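Local coordinates for N-acylhomoserine lactone dependent regulatory protein (Burkholderia cenocepacia, PDB 5L10) that probably acts as a LuxR-family transcription factor that binds DNA in response to acylhomoserine lactone signals, this chain being its autoinducer-binding domain, at residues T7-A15 and P152-Y163; R69-P80 and D102-F112. One frame throughout, in Å; residues are numbered along the deposited sequence.

Contact 1: residues T7-A15 and P152-Y163; sequences TILHDCFDA and PCASLSHAAHAY
Two nearly parallel helices on one side of the autoinducer-binding domain make this contact, the N-terminal helix and the long helix near the C-terminal end of the chain. The axes of 7-15 and 152-163 run 8° apart in the same direction and come within 10.6 Å. Phe13 is a knob in a hole formed by Ser155, His158, Ala159 and Tyr163. Its CG lies anti to the carbonyl carbon (chi1 -84°), and the far end of the ring reaches the other helix. There Phe13 CZ rests on Ala159 CB at 3.6 Å. The edge of the same ring meets His158 ND1, with Phe13 CE1 4.1 Å from it. The two side chains cross at about a right angle. One turn earlier, Leu9 divides its two methyls. CD1 of Leu9 lies 3.6 Å from Pro152 CA and also touches Ser155 CB. CD2 of Leu9 turns to Leu156 CG, 3.9 Å away. Cys12 SG adds a looser touch to Leu156 CD2 at 4.0 Å. All the touching residues are buried. Tyr163 directs its hydroxyl to Gln17, just past the first helix. Ser155 and His158 also meet the second subunit, so the contact borders the dimer interface. On other sides, helix 22-35 packs against Ile8 and Leu156, and Trp118 of strand 116-123 lies against Cys153 and Ser157.

Contact 2: residues R69-P80 and D102-F112; sequences RYVKFGYVTIDP and DTAFWHDAACF
Asp108 OD1 takes two N-H groups from Arg69 in a salt bridge. The stronger bond comes from Arg69 NH2 at 2.7 Å and is fairly straight (163°). It reaches the syn side of the carboxylate, from 33° out of the carboxylate plane. The bond from Arg69 NE to the same oxygen is weak. A bend at chi3 (74°) turns the guanidinium toward Asp108, nearly perpendicular to the carboxylate. Phe112 CE2 lies over one guanidinium face, 3.3 Å from Arg69 NE. Pro80 CD sits over the centre of the Phe105 ring in a CH-pi contact, 3.4 Å from the centroid. The edge of Phe105 points at the face of Tyr75 in a T-shaped pair, with centroids 5.4 Å apart. Tyr70 CE1 meets another part of that edge, 3.7 Å from Phe105 CE1. A water bridges the segments, donating to Ile78 O and Asp102 OD1. Helix 103-111 packs against the end of helix 64-72, a Schellman motif at Gly74, and the loop into helix 80-87, N-capped by Asp79. Asp79 OD2 bonds weakly to a glycerol, probably a crystallisation additive. Trp66, Tyr70 and Asp79 match pocket residues of LuxR-type relatives in spacing, so the contact probably borders the signal site.

The chain starts in the first helix of contact 1, then passes through helix 22-35 and strands 40-46 and 56-60. It next enters 69-80, the first half of contact 2. Helix 80-87 and strand 92-95 follow before 102-112 closes this short loop. Strands 116-123 and 129-136 come next, and helix 143-169 then closes the long loop of contact 1. Contact 2 is therefore nested inside contact 1. The two lie on opposite sides of the chain's centre, with centres 28 Å apart and no touch. Contact 1 brings the first helix of the chain, 3-16, against its last, 143-169, while contact 2 ties helix 103-111 to the end of helix 64-72 and the loop before helix 80-87.

Contact 1: residues T7-A15 and P152-Y163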
loop_
_atom_site.group_PDB
_atom_site.type_symbol
_atom_site.label_atom_id
_atom_site.label_comp_id
_atom_site.label_asym_id
_atom_site.label_seq_id
_atom_site.Cartn_x
_atom_site.Cartn_y
_atom_site.Cartn_z
ATOM N N THR A 7 2.863 17.802 -4.799
ATOM C CA THR A 7 4.053 18.301 -4.121
ATOM C C THR A 7 4.076 17.856 -2.663
ATOM O O THR A 7 5.138 17.522 -2.124
ATOM C CB THR A 7 4.106 19.826 -4.224
ATOM O OG1 THR A 7 4.163 20.209 -5.604
ATOM C CG2 THR A 7 5.324 20.381 -3.491
ATOM N N ILE A 8 2.909 17.837 -2.014
ATOM C CA ILE A 8 2.820 17.386 -0.628
ATOM C C ILE A 8 3.391 15.982 -0.493
ATOM O O ILE A 8 4.184 15.694 0.412
ATOM C CB ILE A 8 1.362 17.449 -0.137
ATOM C CG1 ILE A 8 0.883 18.900 -0.057
ATOM C CG2 ILE A 8 1.216 16.764 1.211
ATOM C CD1 ILE A 8 -0.619 19.039 0.061
ATOM N N LEU A 9 3.005 15.088 -1.403
ATOM C CA LEU A 9 3.473 13.710 -1.325
ATOM C C LEU A 9 4.928 13.586 -1.756
ATOM O O LEU A 9 5.666 12.758 -1.210
ATOM C CB LEU A 9 2.582 12.812 -2.175
ATOM C CG LEU A 9 1.119 12.824 -1.746
ATOM C CD1 LEU A 9 0.256 12.195 -2.820
ATOM C CD2 LEU A 9 0.965 12.087 -0.437
ATOM N N HIS A 10 5.359 14.398 -2.722
ATOM C CA HIS A 10 6.761 14.378 -3.123
ATOM C C HIS A 10 7.668 14.703 -1.940
ATOM O O HIS A 10 8.652 13.998 -1.690
ATOM C CB HIS A 10 6.998 15.346 -4.284
ATOM C CG HIS A 10 8.379 15.272 -4.862
ATOM N ND1 HIS A 10 8.676 14.549 -5.999
ATOM C CD2 HIS A 10 9.544 15.836 -4.463
ATOM C CE1 HIS A 10 9.964 14.669 -6.272
ATOM N NE2 HIS A 10 10.513 15.444 -5.354
ATOM N N ASP A 11 7.340 15.755 -1.179
ATOM C CA ASP A 11 8.182 16.109 -0.037
ATOM C C ASP A 11 8.120 15.047 1.052
ATOM O O ASP A 11 9.109 14.824 1.759
ATOM C CB ASP A 11 7.781 17.470 0.541
ATOM C CG ASP A 11 8.035 18.618 -0.418
ATOM O OD1 ASP A 11 8.493 19.690 0.035
ATOM O OD2 ASP A 11 7.764 18.460 -1.623
ATOM N N CYS A 12 6.970 14.385 1.196
ATOM C CA CYS A 12 6.831 13.328 2.190
ATOM C C CYS A 12 7.750 12.157 1.870
ATOM O O CYS A 12 8.483 11.674 2.741
ATOM C CB CYS A 12 5.373 12.865 2.257
ATOM S SG CYS A 12 5.034 11.613 3.524
ATOM N N PHE A 13 7.730 11.690 0.620
ATOM C CA PHE A 13 8.486 10.493 0.276
ATOM C C PHE A 13 9.987 10.740 0.286
ATOM O O PHE A 13 10.758 9.827 0.599
ATOM C CB PHE A 13 8.028 9.957 -1.078
ATOM C CG PHE A 13 6.817 9.083 -0.985
ATOM C CD1 PHE A 13 6.942 7.703 -0.941
ATOM C CD2 PHE A 13 5.553 9.639 -0.894
ATOM C CE1 PHE A 13 5.825 6.895 -0.835
ATOM C CE2 PHE A 13 4.439 8.837 -0.788
ATOM C CZ PHE A 13 4.572 7.465 -0.760
ATOM N N ASP A 14 10.426 11.956 -0.036
ATOM C CA ASP A 14 11.847 12.253 0.085
ATOM C C ASP A 14 12.280 12.245 1.545
ATOM O O ASP A 14 13.359 11.739 1.873
ATOM C CB ASP A 14 12.167 13.591 -0.576
ATOM C CG ASP A 14 12.651 13.430 -2.006
ATOM O OD1 ASP A 14 12.276 12.430 -2.657
ATOM O OD2 ASP A 14 13.412 14.301 -2.477
ATOM N N ALA A 15 11.447 12.786 2.437
ATOM C CA ALA A 15 11.758 12.729 3.860
ATOM C C ALA A 15 11.781 11.294 4.368
ATOM O O ALA A 15 12.559 10.965 5.270
ATOM C CB ALA A 15 10.750 13.559 4.655
ATOM N N PRO A 152 -4.053 10.440 -3.375
ATOM C CA PRO A 152 -3.115 10.896 -2.334
ATOM C C PRO A 152 -3.176 10.069 -1.062
ATOM O O PRO A 152 -2.129 9.737 -0.494
ATOM C CB PRO A 152 -3.544 12.349 -2.090
ATOM C CG PRO A 152 -4.217 12.754 -3.350
ATOM C CD PRO A 152 -4.943 11.533 -3.806
ATOM N N CYS A 153 -4.376 9.725 -0.593
ATOM C CA CYS A 153 -4.481 8.910 0.612
ATOM C C CYS A 153 -3.878 7.530 0.398
ATOM O O CYS A 153 -3.239 6.978 1.302
ATOM C CB CYS A 153 -5.938 8.799 1.046
ATOM S SG CYS A 153 -6.561 10.284 1.828
ATOM N N ALA A 154 -4.086 6.954 -0.789
ATOM C CA ALA A 154 -3.439 5.694 -1.141
ATOM C C ALA A 154 -1.927 5.814 -1.031
ATOM O O ALA A 154 -1.255 4.936 -0.478
ATOM C CB ALA A 154 -3.840 5.288 -2.557
ATOM N N SER A 155 -1.377 6.906 -1.560
ATOM C CA SER A 155 0.053 7.159 -1.453
ATOM C C SER A 155 0.505 7.139 0.005
ATOM O O SER A 155 1.439 6.416 0.367
ATOM C CB SER A 155 0.379 8.496 -2.118
ATOM O OG SER A 155 1.762 8.764 -2.081
ATOM N N LEU A 156 -0.166 7.916 0.862
ATOM C CA LEU A 156 0.194 7.955 2.279
ATOM C C LEU A 156 0.040 6.591 2.934
ATOM O O LEU A 156 0.817 6.226 3.825
ATOM C CB LEU A 156 -0.670 8.976 3.016
ATOM C CG LEU A 156 -0.245 10.434 2.919
ATOM C CD1 LEU A 156 -1.142 11.297 3.796
ATOM C CD2 LEU A 156 1.204 10.547 3.338
ATOM N N SER A 157 -0.975 5.834 2.519
ATOM C CA SER A 157 -1.222 4.525 3.107
ATOM C C SER A 157 -0.093 3.556 2.780
ATOM O O SER A 157 0.384 2.821 3.651
ATOM C CB SER A 157 -2.559 3.988 2.613
ATOM O OG SER A 157 -2.787 2.700 3.131
ATOM N N HIS A 158 0.341 3.537 1.518
ATOM C CA HIS A 158 1.508 2.743 1.151
ATOM C C HIS A 158 2.735 3.192 1.931
ATOM O O HIS A 158 3.540 2.364 2.368
ATOM C CB HIS A 158 1.760 2.845 -0.356
ATOM C CG HIS A 158 3.113 2.362 -0.783
ATOM N ND1 HIS A 158 4.256 3.121 -0.640
ATOM C CD2 HIS A 158 3.505 1.204 -1.364
ATOM C CE1 HIS A 158 5.294 2.449 -1.105
ATOM N NE2 HIS A 158 4.865 1.281 -1.551
ATOM N N ALA A 159 2.888 4.503 2.119
ATOM C CA ALA A 159 4.059 5.024 2.817
ATOM C C ALA A 159 4.077 4.586 4.274
ATOM O O ALA A 159 5.135 4.246 4.813
ATOM C CB ALA A 159 4.093 6.548 2.716
ATOM N N ALA A 160 2.916 4.598 4.932
ATOM C CA ALA A 160 2.863 4.189 6.330
ATOM C C ALA A 160 3.205 2.714 6.477
ATOM O O ALA A 160 3.960 2.327 7.377
ATOM C CB ALA A 160 1.481 4.483 6.912
ATOM N N HIS A 161 2.673 1.880 5.586
ATOM C CA HIS A 161 2.902 0.448 5.689
ATOM C C HIS A 161 4.323 0.074 5.292
ATOM O O HIS A 161 4.866 -0.915 5.798
ATOM C CB HIS A 161 1.880 -0.292 4.830
ATOM C CG HIS A 161 0.463 -0.034 5.236
ATOM N ND1 HIS A 161 0.090 0.147 6.551
ATOM C CD2 HIS A 161 -0.669 0.087 4.504
ATOM C CE1 HIS A 161 -1.213 0.360 6.611
ATOM N NE2 HIS A 161 -1.697 0.331 5.382
ATOM N N ALA A 162 4.945 0.854 4.408
ATOM C CA ALA A 162 6.275 0.520 3.916
ATOM C C ALA A 162 7.391 1.164 4.726
ATOM O O ALA A 162 8.483 0.589 4.822
ATOM C CB ALA A 162 6.416 0.928 2.447
ATOM N N TYR A 163 7.150 2.335 5.317
ATOM C CA TYR A 163 8.203 3.071 5.999
ATOM C C TYR A 163 8.008 3.196 7.504
ATOM O O TYR A 163 8.997 3.385 8.217
ATOM C CB TYR A 163 8.339 4.481 5.405
ATOM C CG TYR A 163 8.780 4.493 3.960
ATOM C CD1 TYR A 163 10.128 4.537 3.627
ATOM C CD2 TYR A 163 7.850 4.462 2.931
ATOM C CE1 TYR A 163 10.537 4.552 2.306
ATOM C CE2 TYR A 163 8.250 4.475 1.607
ATOM C CZ TYR A 163 9.593 4.521 1.301
ATOM O OH TYR A 163 9.994 4.533 -0.014
#

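Contact 2: residues R69-P80 and D102-F112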
loop_
_atom_site.group_PDB
_atom_site.type_symbol
_atom_site.label_atom_id
_atom_site.label_comp_id
_atom_site.label_asym_id
_atom_site.label_seq_id
_atom_site.Cartn_x
_atom_site.Cartn_y
_atom_site.Cartn_z
ATOM N N ARG A 69 -8.576 6.812 27.133
ATOM C CA ARG A 69 -9.858 6.134 27.267
ATOM C C ARG A 69 -9.949 4.929 26.342
ATOM O O ARG A 69 -10.606 3.939 26.684
ATOM C CB ARG A 69 -10.994 7.122 27.008
ATOM C CG ARG A 69 -11.013 8.257 28.020
ATOM C CD ARG A 69 -11.649 9.505 27.455
ATOM N NE ARG A 69 -13.098 9.392 27.359
ATOM C CZ ARG A 69 -13.936 9.770 28.318
ATOM N NH1 ARG A 69 -13.462 10.279 29.447
ATOM N NH2 ARG A 69 -15.245 9.640 28.151
ATOM N N TYR A 70 -9.282 4.990 25.185
ATOM C CA TYR A 70 -9.162 3.819 24.326
ATOM C C TYR A 70 -8.502 2.656 25.059
ATOM O O TYR A 70 -8.809 1.491 24.783
ATOM C CB TYR A 70 -8.365 4.184 23.068
ATOM C CG TYR A 70 -8.343 3.109 22.002
ATOM C CD1 TYR A 70 -9.275 3.106 20.973
ATOM C CD2 TYR A 70 -7.382 2.108 22.019
ATOM C CE1 TYR A 70 -9.257 2.126 19.999
ATOM C CE2 TYR A 70 -7.356 1.127 21.051
ATOM C CZ TYR A 70 -8.295 1.141 20.043
ATOM O OH TYR A 70 -8.266 0.163 19.077
ATOM N N VAL A 71 -7.606 2.947 25.998
ATOM C CA VAL A 71 -6.895 1.902 26.728
ATOM C C VAL A 71 -7.690 1.427 27.936
ATOM O O VAL A 71 -7.912 0.226 28.106
ATOM C CB VAL A 71 -5.493 2.403 27.137
ATOM C CG1 VAL A 71 -4.851 1.444 28.124
ATOM C CG2 VAL A 71 -4.607 2.563 25.910
ATOM N N LYS A 72 -8.138 2.355 28.790
ATOM C CA LYS A 72 -8.804 1.962 30.028
ATOM C C LYS A 72 -10.162 1.316 29.783
ATOM O O LYS A 72 -10.628 0.547 30.630
ATOM C CB LYS A 72 -8.955 3.167 30.962
ATOM C CG LYS A 72 -10.136 4.070 30.650
ATOM C CD LYS A 72 -10.215 5.254 31.606
ATOM C CE LYS A 72 -10.593 4.815 33.008
ATOM N NZ LYS A 72 -10.823 5.976 33.918
ATOM N N PHE A 73 -10.802 1.597 28.649
ATOM C CA PHE A 73 -12.073 0.968 28.316
ATOM C C PHE A 73 -11.909 -0.263 27.433
ATOM O O PHE A 73 -12.918 -0.858 27.040
ATOM C CB PHE A 73 -13.007 1.973 27.633
ATOM C CG PHE A 73 -13.443 3.102 28.526
ATOM C CD1 PHE A 73 -13.461 2.944 29.903
ATOM C CD2 PHE A 73 -13.827 4.322 27.991
ATOM C CE1 PHE A 73 -13.855 3.981 30.731
ATOM C CE2 PHE A 73 -14.222 5.363 28.817
ATOM C CZ PHE A 73 -14.238 5.191 30.187
ATOM N N GLY A 74 -10.678 -0.650 27.111
ATOM C CA GLY A 74 -10.443 -1.878 26.364
ATOM C C GLY A 74 -10.987 -1.873 24.953
ATOM O O GLY A 74 -11.515 -2.891 24.490
ATOM N N TYR A 75 -10.853 -0.749 24.246
ATOM C CA TYR A 75 -11.459 -0.622 22.925
ATOM C C TYR A 75 -10.762 -1.459 21.861
ATOM O O TYR A 75 -11.346 -1.686 20.797
ATOM C CB TYR A 75 -11.477 0.843 22.495
ATOM C CG TYR A 75 -12.530 1.667 23.194
ATOM C CD1 TYR A 75 -13.608 1.059 23.825
ATOM C CD2 TYR A 75 -12.449 3.052 23.222
ATOM C CE1 TYR A 75 -14.574 1.807 24.465
ATOM C CE2 TYR A 75 -13.411 3.810 23.862
ATOM C CZ TYR A 75 -14.470 3.182 24.481
ATOM O OH TYR A 75 -15.430 3.930 25.119
ATOM N N VAL A 76 -9.531 -1.917 22.110
ATOM C CA VAL A 76 -8.859 -2.763 21.125
ATOM C C VAL A 76 -9.628 -4.061 20.922
ATOM O O VAL A 76 -9.579 -4.661 19.841
ATOM C CB VAL A 76 -7.397 -3.026 21.543
ATOM C CG1 VAL A 76 -7.338 -3.801 22.857
ATOM C CG2 VAL A 76 -6.656 -3.777 20.445
ATOM N N THR A 77 -10.366 -4.503 21.942
ATOM C CA THR A 77 -11.124 -5.744 21.834
ATOM C C THR A 77 -12.248 -5.622 20.812
ATOM O O THR A 77 -12.552 -6.582 20.093
ATOM C CB THR A 77 -11.678 -6.125 23.207
ATOM O OG1 THR A 77 -10.592 -6.427 24.091
ATOM C CG2 THR A 77 -12.604 -7.332 23.113
ATOM N N ILE A 78 -12.861 -4.444 20.713
ATOM C CA ILE A 78 -14.102 -4.283 19.965
ATOM C C ILE A 78 -14.014 -3.129 18.974
ATOM O O ILE A 78 -15.043 -2.600 18.541
ATOM C CB ILE A 78 -15.283 -4.079 20.936
ATOM C CG1 ILE A 78 -14.949 -3.014 21.988
ATOM C CG2 ILE A 78 -15.639 -5.388 21.619
ATOM C CD1 ILE A 78 -15.233 -1.582 21.563
ATOM N N ASP A 79 -12.796 -2.726 18.609
ATOM C CA ASP A 79 -12.604 -1.582 17.722
ATOM C C ASP A 79 -13.313 -1.810 16.390
ATOM O O ASP A 79 -12.897 -2.665 15.599
ATOM C CB ASP A 79 -11.112 -1.322 17.495
ATOM C CG ASP A 79 -10.837 0.037 16.857
ATOM O OD1 ASP A 79 -11.597 0.465 15.962
ATOM O OD2 ASP A 79 -9.841 0.678 17.252
ATOM N N PRO A 80 -14.372 -1.048 16.103
ATOM C CA PRO A 80 -15.130 -1.276 14.862
ATOM C C PRO A 80 -14.334 -0.972 13.613
ATOM O O PRO A 80 -14.530 -1.636 12.586
ATOM C CB PRO A 80 -16.331 -0.328 15.000
ATOM C CG PRO A 80 -16.292 0.183 16.419
ATOM C CD PRO A 80 -14.875 0.106 16.858
ATOM N N ASP A 102 -21.718 -0.194 18.572
ATOM C CA ASP A 102 -20.502 0.232 19.269
ATOM C C ASP A 102 -20.672 1.634 19.850
ATOM O O ASP A 102 -19.821 2.513 19.693
ATOM C CB ASP A 102 -19.289 0.162 18.343
ATOM C CG ASP A 102 -19.126 -1.202 17.697
ATOM O OD1 ASP A 102 -18.797 -2.172 18.416
ATOM O OD2 ASP A 102 -19.314 -1.302 16.467
ATOM N N THR A 103 -21.803 1.833 20.531
ATOM C CA THR A 103 -22.199 3.171 20.954
ATOM C C THR A 103 -21.141 3.815 21.841
ATOM O O THR A 103 -20.829 5.001 21.682
ATOM C CB THR A 103 -23.544 3.106 21.673
ATOM O OG1 THR A 103 -24.482 2.390 20.858
ATOM C CG2 THR A 103 -24.079 4.505 21.934
ATOM N N ALA A 104 -20.565 3.046 22.769
ATOM C CA ALA A 104 -19.562 3.607 23.671
ATOM C C ALA A 104 -18.309 4.032 22.916
ATOM O O ALA A 104 -17.698 5.056 23.243
ATOM C CB ALA A 104 -19.209 2.596 24.760
ATOM N N PHE A 105 -17.911 3.262 21.902
ATOM C CA PHE A 105 -16.696 3.579 21.158
ATOM C C PHE A 105 -16.833 4.910 20.430
ATOM O O PHE A 105 -16.025 5.827 20.618
ATOM C CB PHE A 105 -16.383 2.449 20.176
ATOM C CG PHE A 105 -15.169 2.693 19.327
ATOM C CD1 PHE A 105 -13.914 2.302 19.762
ATOM C CD2 PHE A 105 -15.283 3.298 18.085
ATOM C CE1 PHE A 105 -12.795 2.514 18.977
ATOM C CE2 PHE A 105 -14.167 3.515 17.296
ATOM C CZ PHE A 105 -12.922 3.121 17.744
ATOM N N TRP A 106 -17.864 5.036 19.592
ATOM C CA TRP A 106 -18.044 6.255 18.814
ATOM C C TRP A 106 -18.366 7.457 19.696
ATOM O O TRP A 106 -18.044 8.593 19.329
ATOM C CB TRP A 106 -19.139 6.042 17.770
ATOM C CG TRP A 106 -18.784 5.009 16.738
ATOM C CD1 TRP A 106 -19.418 3.820 16.511
ATOM C CD2 TRP A 106 -17.706 5.074 15.795
ATOM N NE1 TRP A 106 -18.802 3.144 15.484
ATOM C CE2 TRP A 106 -17.750 3.893 15.026
ATOM C CE3 TRP A 106 -16.707 6.016 15.526
ATOM C CZ2 TRP A 106 -16.833 3.629 14.009
ATOM C CZ3 TRP A 106 -15.799 5.752 14.516
ATOM C CH2 TRP A 106 -15.869 4.569 13.769
ATOM N N HIS A 107 -18.997 7.229 20.854
ATOM C CA HIS A 107 -19.272 8.320 21.788
ATOM C C HIS A 107 -17.984 9.016 22.210
ATOM O O HIS A 107 -17.870 10.244 22.129
ATOM C CB HIS A 107 -20.022 7.775 23.006
ATOM C CG HIS A 107 -20.083 8.723 24.165
ATOM N ND1 HIS A 107 -21.035 9.716 24.266
ATOM C CD2 HIS A 107 -19.320 8.819 25.280
ATOM C CE1 HIS A 107 -20.851 10.386 25.390
ATOM N NE2 HIS A 107 -19.817 9.863 26.024
ATOM N N ASP A 108 -16.994 8.237 22.648
ATOM C CA ASP A 108 -15.721 8.812 23.068
ATOM C C ASP A 108 -14.963 9.413 21.888
ATOM O O ASP A 108 -14.321 10.460 22.025
ATOM C CB ASP A 108 -14.882 7.745 23.770
ATOM C CG ASP A 108 -15.425 7.388 25.138
ATOM O OD1 ASP A 108 -15.800 8.315 25.888
ATOM O OD2 ASP A 108 -15.481 6.185 25.467
ATOM N N ALA A 109 -15.026 8.764 20.722
ATOM C CA ALA A 109 -14.367 9.299 19.535
ATOM C C ALA A 109 -14.917 10.675 19.172
ATOM O O ALA A 109 -14.157 11.631 18.981
ATOM C CB ALA A 109 -14.528 8.325 18.368
ATOM N N ALA A 110 -16.244 10.793 19.083
ATOM C CA ALA A 110 -16.859 12.073 18.750
ATOM C C ALA A 110 -16.540 13.145 19.786
ATOM O O ALA A 110 -16.420 14.326 19.441
ATOM C CB ALA A 110 -18.372 11.904 18.609
ATOM N N CYS A 111 -16.391 12.757 21.055
ATOM C CA CYS A 111 -16.134 13.736 22.105
ATOM C C CYS A 111 -14.739 14.341 22.023
ATOM O O CYS A 111 -14.492 15.374 22.652
ATOM C CB CYS A 111 -16.333 13.101 23.482
ATOM S SG CYS A 111 -18.055 12.791 23.942
ATOM N N PHE A 112 -13.820 13.734 21.267
ATOM C CA PHE A 112 -12.435 14.192 21.252
ATOM C C PHE A 112 -11.942 14.475 19.839
ATOM O O PHE A 112 -10.737 14.445 19.581
ATOM C CB PHE A 112 -11.525 13.181 21.949
ATOM C CG PHE A 112 -11.787 13.061 23.418
ATOM C CD1 PHE A 112 -11.225 13.958 24.307
ATOM C CD2 PHE A 112 -12.613 12.066 23.911
ATOM C CE1 PHE A 112 -11.474 13.861 25.660
ATOM C CE2 PHE A 112 -12.866 11.959 25.263
ATOM C CZ PHE A 112 -12.295 12.857 26.141
HETATM O O HOH W 1 -17.417 -4.428 17.744
#